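PDB 5YWN: protein induced by osmotic stress from Scheffersomyces stipitis, which binds NADP(+) and acts as a reductase of haloketones, probably handing hydride from the reduced cofactor to the substrate carbonyl. Local coordinates for residues 40-43 / 44-48; 90-94 / 95-99; 101-104 / 105-109; 235-238 / 239-242; 318-321 / 322-326. The protein carries 1 engineered substitution. One frame throughout, in Å; residues are numbered along the deposited sequence.

Contact 1. Residues 40-43 / 44-48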
# COMPACT_ATOMS: atom_id res chain seq x y z
N ALA A 40 -18.53 0.62 11.11
CA ALA A 40 -19.28 -0.39 11.79
C ALA A 40 -18.95 -1.76 11.23
O ALA A 40 -18.80 -2.64 11.98
CB ALA A 40 -20.76 -0.13 11.71
N ASN A 41 -18.80 -1.89 9.93
CA ASN A 41 -18.43 -3.17 9.38
C ASN A 41 -17.09 -3.63 9.88
O ASN A 41 -16.95 -4.73 10.25
CB ASN A 41 -18.43 -3.17 7.87
CG ASN A 41 -17.94 -4.47 7.27
OD1 ASN A 41 -18.35 -5.52 7.67
ND2 ASN A 41 -17.10 -4.38 6.30
N LEU A 42 -16.12 -2.74 9.91
CA LEU A 42 -14.79 -3.07 10.40
C LEU A 42 -14.79 -3.48 11.85
O LEU A 42 -14.11 -4.38 12.23
CB LEU A 42 -13.84 -1.92 10.17
CG LEU A 42 -13.47 -1.58 8.74
CD1 LEU A 42 -12.52 -0.38 8.73
CD2 LEU A 42 -12.89 -2.76 8.02
N LYS A 43 -15.59 -2.81 12.62
CA LYS A 43 -15.73 -3.14 14.00
C LYS A 43 -16.25 -4.55 14.21
O LYS A 43 -15.74 -5.22 15.03
CB LYS A 43 -16.63 -2.14 14.69
CG LYS A 43 -16.84 -2.39 16.16
CD LYS A 43 -15.65 -1.96 16.97
CE LYS A 43 -15.92 -2.12 18.43
NZ LYS A 43 -14.73 -1.94 19.26
N LYS A 44 -17.20 -4.99 13.42
CA LYS A 44 -17.66 -6.36 13.50
C LYS A 44 -16.59 -7.38 13.16
O LYS A 44 -16.52 -8.40 13.73
CB LYS A 44 -18.87 -6.59 12.60
CG LYS A 44 -20.07 -5.73 12.89
CD LYS A 44 -21.27 -6.09 12.04
CE LYS A 44 -21.30 -5.38 10.70
NZ LYS A 44 -21.66 -3.93 10.62
N LEU A 45 -15.81 -7.09 12.14
CA LEU A 45 -14.68 -7.92 11.77
C LEU A 45 -13.53 -7.96 12.75
O LEU A 45 -13.01 -8.98 13.00
CB LEU A 45 -14.20 -7.55 10.38
CG LEU A 45 -15.22 -7.69 9.27
CD1 LEU A 45 -14.81 -7.08 7.94
CD2 LEU A 45 -15.69 -9.13 9.14
N TYR A 46 -13.14 -6.83 13.28
CA TYR A 46 -11.96 -6.74 14.12
C TYR A 46 -12.11 -6.77 15.65
O TYR A 46 -11.17 -6.95 16.33
CB TYR A 46 -11.09 -5.60 13.65
CG TYR A 46 -10.56 -5.86 12.29
CD1 TYR A 46 -9.60 -6.81 12.09
CD2 TYR A 46 -11.07 -5.23 11.22
CE1 TYR A 46 -9.14 -7.11 10.85
CE2 TYR A 46 -10.62 -5.51 9.97
CZ TYR A 46 -9.66 -6.46 9.79
OH TYR A 46 -9.23 -6.73 8.56
N GLY A 47 -13.30 -6.60 16.15
CA GLY A 47 -13.53 -6.73 17.56
C GLY A 47 -13.22 -5.56 18.46
O GLY A 47 -13.15 -4.44 18.06
N ASP A 48 -13.07 -5.87 19.70
CA ASP A 48 -13.06 -4.90 20.77
C ASP A 48 -11.90 -3.92 20.80
O ASP A 48 -12.03 -2.85 21.28
CB ASP A 48 -13.25 -5.59 22.10
CG ASP A 48 -14.59 -6.27 22.23
OD1 ASP A 48 -15.57 -5.91 21.58
OD2 ASP A 48 -14.65 -7.20 22.99
O HOH W 1 -15.18 -2.00 22.09
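Leu42 and Tyr46 lie side by side on the last turn of helix 36-46, pointing the same way, with Leu42 CD2 4.1 Å from Tyr46 CE2. This is the close-packed flank: the backbone bond from Tyr46 N to Leu42 O is short at 2.8 Å, and Tyr46 CD2 sits 3.3 Å from Leu42 O. A branched aliphatic and a large ring suit a face turned to the protein, while the phenol still reaches a polar partner, Gln16 OE1. Next to them Leu45 CD1 rests 3.9 Å from Asn41 OD1, and the Asn41 amide is held through ND2 by Glu204. The lysines make the looser side, more open to solvent. Lys44, the more exposed, bends back at its third and fourth torsions to bring NZ only weakly to Ala40 O. Lys43, bent at chi2 (77°), donates NZ to Gly47 O at 3.2 Å from above the carbonyl plane, and also to Phe50 O and to a water 2.9 Å from NZ. Gly47 ends the helix with positive phi (83°), where a side chain would jam against the preceding carbonyl oxygen. Within the beta-alpha-beta unit, the helix links strands 28-33 and 50-54, and Leu42 and Tyr46 pack against helix 13-24.

Contact 2. Residues 90-94 / 95-99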
# COMPACT_ATOMS: atom_id res chain seq x y z
N ASP A 90 -11.62 15.01 -12.88
CA ASP A 90 -10.66 16.04 -12.58
C ASP A 90 -9.49 15.41 -11.82
O ASP A 90 -9.64 15.04 -10.69
CB ASP A 90 -11.36 17.10 -11.75
CG ASP A 90 -10.55 18.34 -11.54
OD1 ASP A 90 -9.45 18.31 -11.04
OD2 ASP A 90 -11.04 19.38 -11.88
N THR A 91 -8.35 15.33 -12.44
CA THR A 91 -7.20 14.73 -11.81
C THR A 91 -6.75 15.45 -10.58
O THR A 91 -6.28 14.83 -9.70
CB THR A 91 -6.00 14.58 -12.73
OG1 THR A 91 -5.70 15.83 -13.32
CG2 THR A 91 -6.25 13.56 -13.77
N GLU A 92 -6.82 16.75 -10.57
CA GLU A 92 -6.46 17.51 -9.41
C GLU A 92 -7.39 17.34 -8.19
O GLU A 92 -6.95 17.06 -7.13
CB GLU A 92 -6.35 18.98 -9.79
CG GLU A 92 -5.40 19.78 -8.96
CD GLU A 92 -5.05 21.12 -9.55
OE1 GLU A 92 -3.95 21.57 -9.35
OE2 GLU A 92 -5.90 21.73 -10.17
N LYS A 93 -8.68 17.51 -8.38
CA LYS A 93 -9.61 17.38 -7.32
C LYS A 93 -9.71 15.96 -6.78
O LYS A 93 -9.91 15.79 -5.65
CB LYS A 93 -10.98 17.88 -7.71
CG LYS A 93 -11.01 19.29 -8.21
CD LYS A 93 -12.36 19.92 -7.90
CE LYS A 93 -12.46 21.38 -8.34
NZ LYS A 93 -13.41 22.15 -7.48
N GLU A 94 -9.60 14.99 -7.65
CA GLU A 94 -9.79 13.64 -7.27
C GLU A 94 -8.56 12.80 -6.98
O GLU A 94 -8.67 11.79 -6.37
CB GLU A 94 -10.66 12.94 -8.30
CG GLU A 94 -12.00 13.58 -8.55
CD GLU A 94 -12.80 12.81 -9.58
OE1 GLU A 94 -13.09 13.33 -10.65
OE2 GLU A 94 -13.10 11.67 -9.30
N ILE A 95 -7.42 13.22 -7.43
CA ILE A 95 -6.24 12.46 -7.17
C ILE A 95 -5.16 13.27 -6.44
O ILE A 95 -4.77 12.93 -5.41
CB ILE A 95 -5.69 11.87 -8.47
CG1 ILE A 95 -6.68 10.89 -9.07
CG2 ILE A 95 -4.35 11.21 -8.24
CD1 ILE A 95 -6.32 10.38 -10.43
N LEU A 96 -4.71 14.34 -7.05
CA LEU A 96 -3.62 15.10 -6.52
C LEU A 96 -3.88 15.83 -5.21
O LEU A 96 -3.16 15.64 -4.34
CB LEU A 96 -3.09 16.04 -7.57
CG LEU A 96 -2.36 15.44 -8.76
CD1 LEU A 96 -2.46 16.39 -9.91
CD2 LEU A 96 -0.93 15.11 -8.47
N ILE A 97 -4.93 16.59 -5.11
CA ILE A 97 -5.21 17.34 -3.91
C ILE A 97 -5.48 16.49 -2.65
O ILE A 97 -4.85 16.69 -1.69
CB ILE A 97 -6.31 18.37 -4.15
CG1 ILE A 97 -5.82 19.44 -5.08
CG2 ILE A 97 -6.79 19.00 -2.88
CD1 ILE A 97 -6.92 20.29 -5.60
N PRO A 98 -6.30 15.47 -2.71
CA PRO A 98 -6.50 14.63 -1.54
C PRO A 98 -5.23 13.97 -1.07
O PRO A 98 -5.09 13.88 0.08
CB PRO A 98 -7.46 13.59 -2.03
CG PRO A 98 -8.20 14.24 -3.07
CD PRO A 98 -7.21 15.08 -3.78
N ALA A 99 -4.38 13.50 -1.95
CA ALA A 99 -3.14 12.99 -1.49
C ALA A 99 -2.23 14.04 -0.87
O ALA A 99 -1.77 13.86 0.19
CB ALA A 99 -2.44 12.32 -2.64
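Thr91 O takes two backbone donors, Ile95 N at 3.0 Å from above the carbonyl plane and Leu96 N at 3.1 Å within it, as the first turn of helix 91-113 widens into a pi-type turn. This helix is the crossover of a Rossmann-type beta-alpha-beta unit between strands 74-79 and 119-123. The wider spacing continues with Ile97 N bonded to Glu92 O, and Pro98, which has no N-H to give, kinks the helix. Asp90 is the N-cap: its OD1 accepts from Lys93 N at 2.9 Å, while Glu94 OE1 returns to take Asp90 N, so acidic side chains suit this N-terminal end. Among the side chains, Ile97 crosses Glu92, with Ile97 CG1 3.3 Å from Glu92 O and Ile97 CD1 3.7 Å from Glu92 CG; Glu92 OE1 ends on Tyr152 OH. With an alanine in place of Ile97, a gap is likely to open beside Glu92 CG and over Glu92 O, leaving the glutamate held mainly by Tyr152. Ile95, being apolar, suits the buried side against helix 159-181. Pro98 touches the bound NADP, and its ring also lies against the preceding turn, with Pro98 CD 3.4 Å from Lys93 O.

Contact 3. Residues 101-104 / 105-109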
# COMPACT_ATOMS: atom_id res chain seq x y z
N ASN A 101 -2.67 17.62 -0.14
CA ASN A 101 -3.29 18.35 0.92
C ASN A 101 -3.73 17.49 2.09
O ASN A 101 -3.49 17.82 3.18
CB ASN A 101 -4.43 19.21 0.40
CG ASN A 101 -3.94 20.48 -0.25
OD1 ASN A 101 -2.78 20.68 -0.45
ND2 ASN A 101 -4.83 21.31 -0.59
N GLY A 102 -4.29 16.35 1.80
CA GLY A 102 -4.68 15.44 2.83
C GLY A 102 -3.48 15.05 3.68
O GLY A 102 -3.59 15.03 4.86
N THR A 103 -2.35 14.78 3.07
CA THR A 103 -1.16 14.48 3.79
C THR A 103 -0.60 15.67 4.63
O THR A 103 -0.33 15.52 5.75
CB THR A 103 -0.08 13.82 2.90
OG1 THR A 103 -0.53 12.56 2.43
CG2 THR A 103 1.14 13.66 3.60
N LYS A 104 -0.54 16.84 4.04
CA LYS A 104 -0.13 18.05 4.69
C LYS A 104 -1.02 18.36 5.91
O LYS A 104 -0.55 18.68 6.94
CB LYS A 104 -0.23 19.20 3.67
CG LYS A 104 0.86 19.25 2.63
CD LYS A 104 0.85 20.54 1.85
CE LYS A 104 1.81 20.51 0.71
NZ LYS A 104 1.93 21.77 -0.03
N TYR A 105 -2.31 18.25 5.74
CA TYR A 105 -3.27 18.46 6.81
C TYR A 105 -3.25 17.42 7.97
O TYR A 105 -3.48 17.76 9.08
CB TYR A 105 -4.66 18.75 6.25
CG TYR A 105 -4.70 19.93 5.31
CD1 TYR A 105 -3.64 20.78 5.18
CD2 TYR A 105 -5.79 20.16 4.54
CE1 TYR A 105 -3.68 21.84 4.33
CE2 TYR A 105 -5.86 21.23 3.70
CZ TYR A 105 -4.79 22.05 3.58
OH TYR A 105 -4.86 23.09 2.76
N VAL A 106 -2.99 16.17 7.66
CA VAL A 106 -2.87 15.16 8.69
C VAL A 106 -1.69 15.52 9.60
O VAL A 106 -1.82 15.52 10.76
CB VAL A 106 -2.63 13.76 8.08
CG1 VAL A 106 -2.08 12.76 9.06
CG2 VAL A 106 -3.90 13.21 7.53
N LEU A 107 -0.56 15.80 9.00
CA LEU A 107 0.61 16.08 9.74
C LEU A 107 0.42 17.33 10.61
O LEU A 107 0.82 17.33 11.71
CB LEU A 107 1.81 16.20 8.83
CG LEU A 107 2.20 14.96 8.06
CD1 LEU A 107 3.24 15.28 7.01
CD2 LEU A 107 2.64 13.86 8.96
N GLN A 108 -0.20 18.34 10.07
CA GLN A 108 -0.46 19.51 10.81
C GLN A 108 -1.41 19.23 11.99
O GLN A 108 -1.23 19.73 13.03
CB GLN A 108 -0.99 20.61 9.92
CG GLN A 108 -1.23 21.89 10.65
CD GLN A 108 0.03 22.58 11.05
OE1 GLN A 108 0.85 22.88 10.24
NE2 GLN A 108 0.17 22.85 12.30
N SER A 109 -2.40 18.41 11.76
CA SER A 109 -3.35 18.02 12.81
C SER A 109 -2.63 17.30 13.94
O SER A 109 -2.86 17.59 15.05
CB SER A 109 -4.47 17.15 12.28
OG SER A 109 -5.40 17.84 11.54
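Tyr105 lays its ring over the backbone carbonyl of Asn101, one turn earlier in helix 91-113, so that Asn101 O stands 3.2 Å above the ring plane, offset toward the rim. The same oxygen receives Tyr105 N at 2.9 Å in a nearly straight bond. Two torsions produce this arrangement: chi1 of -56° puts CG beside the backbone N and turns the ring back along the helix, and chi2 of -11° presents a face to the oxygen. Asn101 adopts a similar first torsion, and the two side chains therefore run side by side in the same direction, amide and ring planes 29° apart. They touch lightly, through Asn101 CB to Tyr105 CE2 at 4.1 Å and through Asn101 ND2 to Tyr105 OH at 3.8 Å. A flat aromatic suits this flank because its face can lie on the carbonyl; Lys61 also touches it.

The buried flank is built differently, for this is the crossover helix between strands 74-79 and 119-123 of the Rossmann-type sheet. Val106 CG2 comes 3.2 Å from Gly102 O, while the branched side chain packs on Phe77 and His79. Leu107 meets Thr103 only loosely, CD1 to CG2 at 4.3 Å, and reaches on to helix 159-181 and strand 119-123. Thr103 OG1 turns back to Ala99 O and also bonds His79 NE2. Lys104, extended beyond CG, suits the exposed surface. The chemistry implies a helix with two faces: one mostly apolar, packed on the sheet and helix 159-181 with the Thr103 hydroxyl satisfied there, the other polar and aromatic, where a carbonyl already bonded to an N-H also lies against a ring.

Contact 4. Residues 235-238 / 239-242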
# COMPACT_ATOMS: atom_id res chain seq x y z
N PHE A 235 6.66 -7.20 -7.77
CA PHE A 235 5.65 -7.43 -6.75
C PHE A 235 6.21 -7.36 -5.34
O PHE A 235 7.34 -7.60 -5.14
CB PHE A 235 4.85 -8.74 -7.01
CG PHE A 235 5.15 -9.87 -6.06
CD1 PHE A 235 6.33 -10.51 -6.13
CD2 PHE A 235 4.34 -10.12 -5.03
CE1 PHE A 235 6.66 -11.48 -5.24
CE2 PHE A 235 4.63 -11.09 -4.14
CZ PHE A 235 5.80 -11.77 -4.25
N ILE A 236 5.31 -7.16 -4.42
CA ILE A 236 5.53 -7.39 -3.02
C ILE A 236 4.27 -7.91 -2.35
O ILE A 236 3.23 -7.45 -2.63
CB ILE A 236 6.12 -6.14 -2.33
CG1 ILE A 236 6.48 -6.42 -0.88
CG2 ILE A 236 5.22 -4.95 -2.44
CD1 ILE A 236 7.70 -7.24 -0.65
N ASP A 237 4.43 -8.89 -1.49
CA ASP A 237 3.33 -9.45 -0.73
C ASP A 237 2.77 -8.50 0.33
O ASP A 237 3.46 -7.84 1.01
CB ASP A 237 3.65 -10.81 -0.13
CG ASP A 237 2.47 -11.46 0.50
OD1 ASP A 237 2.04 -11.03 1.54
OD2 ASP A 237 1.96 -12.37 -0.06
N VAL A 238 1.47 -8.48 0.42
CA VAL A 238 0.78 -7.56 1.27
C VAL A 238 1.19 -7.74 2.73
O VAL A 238 1.32 -6.81 3.43
CB VAL A 238 -0.74 -7.61 1.06
CG1 VAL A 238 -1.30 -8.91 1.49
CG2 VAL A 238 -1.44 -6.50 1.82
N ARG A 239 1.41 -8.97 3.14
CA ARG A 239 1.81 -9.28 4.46
C ARG A 239 3.21 -8.75 4.79
O ARG A 239 3.45 -8.34 5.87
CB ARG A 239 1.63 -10.74 4.76
CG ARG A 239 0.21 -11.21 4.63
CD ARG A 239 0.12 -12.69 4.39
NE ARG A 239 0.46 -13.06 3.04
CZ ARG A 239 0.40 -14.28 2.57
NH1 ARG A 239 0.01 -15.27 3.33
NH2 ARG A 239 0.74 -14.52 1.36
N ASP A 240 4.09 -8.79 3.82
CA ASP A 240 5.36 -8.15 3.90
C ASP A 240 5.28 -6.60 4.01
O ASP A 240 5.98 -6.03 4.75
CB ASP A 240 6.26 -8.61 2.79
CG ASP A 240 6.61 -10.07 2.88
OD1 ASP A 240 6.82 -10.54 3.95
OD2 ASP A 240 6.65 -10.72 1.88
N VAL A 241 4.39 -5.98 3.26
CA VAL A 241 4.19 -4.56 3.36
C VAL A 241 3.71 -4.17 4.75
O VAL A 241 4.21 -3.24 5.32
CB VAL A 241 3.27 -3.99 2.29
CG1 VAL A 241 3.20 -2.50 2.46
CG2 VAL A 241 3.81 -4.29 0.93
N ALA A 242 2.80 -4.95 5.28
CA ALA A 242 2.32 -4.73 6.61
C ALA A 242 3.41 -4.86 7.68
O ALA A 242 3.52 -4.04 8.49
CB ALA A 242 1.13 -5.61 6.92
O HOH W 2 6.97 -10.51 -0.90
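Arg239 grips the carboxylate of Asp237 side-on in a salt bridge, NE to OD1 at 3.0 Å and NH2 to OD2 at 2.9 Å. Both oxygens are met on the syn side and lie near the guanidinium plane, though the two flat groups are turned 36° apart. Asp237 CG lies anti to the backbone N (chi1 -173°), which lets OD1 also cap helix 238-250 by accepting Arg239 N at 2.7 Å. Other hydrogen bonds follow: Val241 N binds Asp237 O, and a water bridges Asp237 N to Asp240 OD2, 2.8 Å from the latter, an oxygen that also takes Phe316 N. The apolar contacts are separate: Ile236 CG2 touches Val241 CG2 at 3.7 Å and Ile236 CD1 meets Asp240 CB at 4.0 Å. Compact apolar side chains fit this buried junction between strand 234-237 and its helix; Val238 and Val241 also pack on Ile195, an NADP(+)-binding residue. Were Asp237 exchanged for an alanine, Arg239 would probably lose one of its anionic partners and the helix start its side-chain cap. Asp324 shares the arginine. The two-nitrogen grip, the capping N-H and a bond from Ser321 OG to OD2 together probably keep this buried acid ionised.

Contact 5. Residues 318-321 / 322-326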
# COMPACT_ATOMS: atom_id res chain seq x y z
N PHE A 318 6.79 -15.25 -4.78
CA PHE A 318 5.71 -14.92 -5.67
C PHE A 318 4.63 -16.00 -5.75
O PHE A 318 3.48 -15.73 -5.70
CB PHE A 318 6.27 -14.61 -7.05
CG PHE A 318 5.24 -14.43 -8.10
CD1 PHE A 318 4.63 -13.24 -8.26
CD2 PHE A 318 4.94 -15.43 -8.95
CE1 PHE A 318 3.68 -13.06 -9.22
CE2 PHE A 318 3.98 -15.26 -9.91
CZ PHE A 318 3.36 -14.09 -10.05
N GLU A 319 5.05 -17.23 -5.83
CA GLU A 319 4.15 -18.34 -5.88
C GLU A 319 3.29 -18.40 -4.61
O GLU A 319 2.15 -18.60 -4.69
CB GLU A 319 4.91 -19.62 -6.09
CG GLU A 319 4.08 -20.86 -6.05
CD GLU A 319 4.67 -22.09 -6.73
OE1 GLU A 319 4.09 -23.12 -6.61
OE2 GLU A 319 5.66 -22.02 -7.39
N THR A 320 3.89 -18.21 -3.47
CA THR A 320 3.17 -18.26 -2.24
C THR A 320 2.12 -17.16 -2.17
O THR A 320 1.00 -17.43 -1.83
CB THR A 320 4.08 -18.30 -1.01
OG1 THR A 320 5.04 -19.33 -1.14
CG2 THR A 320 3.30 -18.59 0.23
N SER A 321 2.49 -15.95 -2.54
CA SER A 321 1.59 -14.83 -2.48
C SER A 321 0.41 -15.08 -3.42
O SER A 321 -0.70 -14.96 -3.05
CB SER A 321 2.32 -13.54 -2.84
OG SER A 321 1.49 -12.44 -2.79
N VAL A 322 0.72 -15.49 -4.63
CA VAL A 322 -0.29 -15.83 -5.60
C VAL A 322 -1.18 -16.99 -5.13
O VAL A 322 -2.32 -16.86 -5.17
CB VAL A 322 0.37 -16.14 -6.96
CG1 VAL A 322 -0.54 -16.87 -7.90
CG2 VAL A 322 0.84 -14.87 -7.62
N VAL A 323 -0.61 -18.08 -4.68
CA VAL A 323 -1.38 -19.24 -4.27
C VAL A 323 -2.29 -18.85 -3.09
O VAL A 323 -3.40 -19.15 -3.11
CB VAL A 323 -0.49 -20.47 -3.88
CG1 VAL A 323 -1.25 -21.50 -3.10
CG2 VAL A 323 0.18 -21.11 -5.06
N ASP A 324 -1.77 -18.14 -2.12
CA ASP A 324 -2.53 -17.75 -0.97
C ASP A 324 -3.70 -16.87 -1.42
O ASP A 324 -4.74 -17.00 -0.92
CB ASP A 324 -1.65 -17.04 0.07
CG ASP A 324 -0.77 -18.00 0.86
OD1 ASP A 324 -0.88 -19.19 0.69
OD2 ASP A 324 0.03 -17.54 1.66
N SER A 325 -3.46 -15.98 -2.37
CA SER A 325 -4.50 -15.10 -2.83
C SER A 325 -5.64 -15.86 -3.54
O SER A 325 -6.77 -15.63 -3.29
CB SER A 325 -3.90 -13.96 -3.68
OG SER A 325 -4.86 -13.10 -4.18
N ILE A 326 -5.27 -16.78 -4.41
CA ILE A 326 -6.20 -17.63 -5.12
C ILE A 326 -6.98 -18.60 -4.26
O ILE A 326 -8.12 -18.75 -4.45
CB ILE A 326 -5.54 -18.30 -6.33
CG1 ILE A 326 -5.24 -17.26 -7.38
CG2 ILE A 326 -6.43 -19.35 -6.95
CD1 ILE A 326 -4.01 -17.49 -8.11
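Phe318 offers one face of its ring to a methyl of Val322, an i to i+4 CH-pi contact within alpha-helix 318-332, which follows the last strand of the Rossmann-type sheet in the chain. Val322 CG2 lies 3.8 Å from the ring centroid and 20° off the ring normal. Phe318 CB leads to CG anti to the backbone N (chi1 172°), which lays the ring beside the following turn. Along the ring, Phe318 CD1 is 4.2 Å, CE1 3.7 Å, CE2 3.9 Å and the tip CZ 3.6 Å from Val322 CG2. An aromatic suits this start of the helix because the rest of the ring is also covered: Phe235 meets it edge-to-face, and Phe196 and Thr270 pack against it. Val322 is a compact partner whose CG2 also lies 3.4 Å from Phe318 O, and it reaches on to Val274 and Val216.

The other pairs lie side by side. Glu319 CG passes Val323 CG2 at 4.0 Å on the way to its carboxylate, which takes a hydrogen bond from Asn278 ND2. Thr320 CG2 lies near Asp324 OD2. Polar side chains anchor the helix outward, Asp324 and Ser321 on Arg239 and Asp237, and Ser325 OG on Asn217 OD1. The helix is thereby attached to strand 234-237 and to helices 238-250, 211-217 and 268-278. Behind these side chains the i to i+4 backbone bonds are regular, the shortest of the four between the two segments running from Val323 N to Glu319 O at 2.8 Å.

Overall arrangement
From the N terminus, contact 1 ends helix 36-46 in an early beta-alpha-beta unit of the Rossmann sheet. Contacts 2 and 3 follow on helix 91-113, adjoining in sequence, their centres 15 Å apart. Contact 4 turns strand 234-237 into helix 238-250, and contact 5 lies on the final helix 318-332. Each is local and closes no long loop; they run in series, with none nested or crossing. Apart from the adjoining contacts 2 and 3, only contacts 4 and 5 touch, through the Arg239-Asp324 salt bridge and the packing of Phe235, which ties the last helix to the region beside the cofactor. Contacts 3 and 5 lie on opposite sides of the chain's centre, their centres about 36 Å apart.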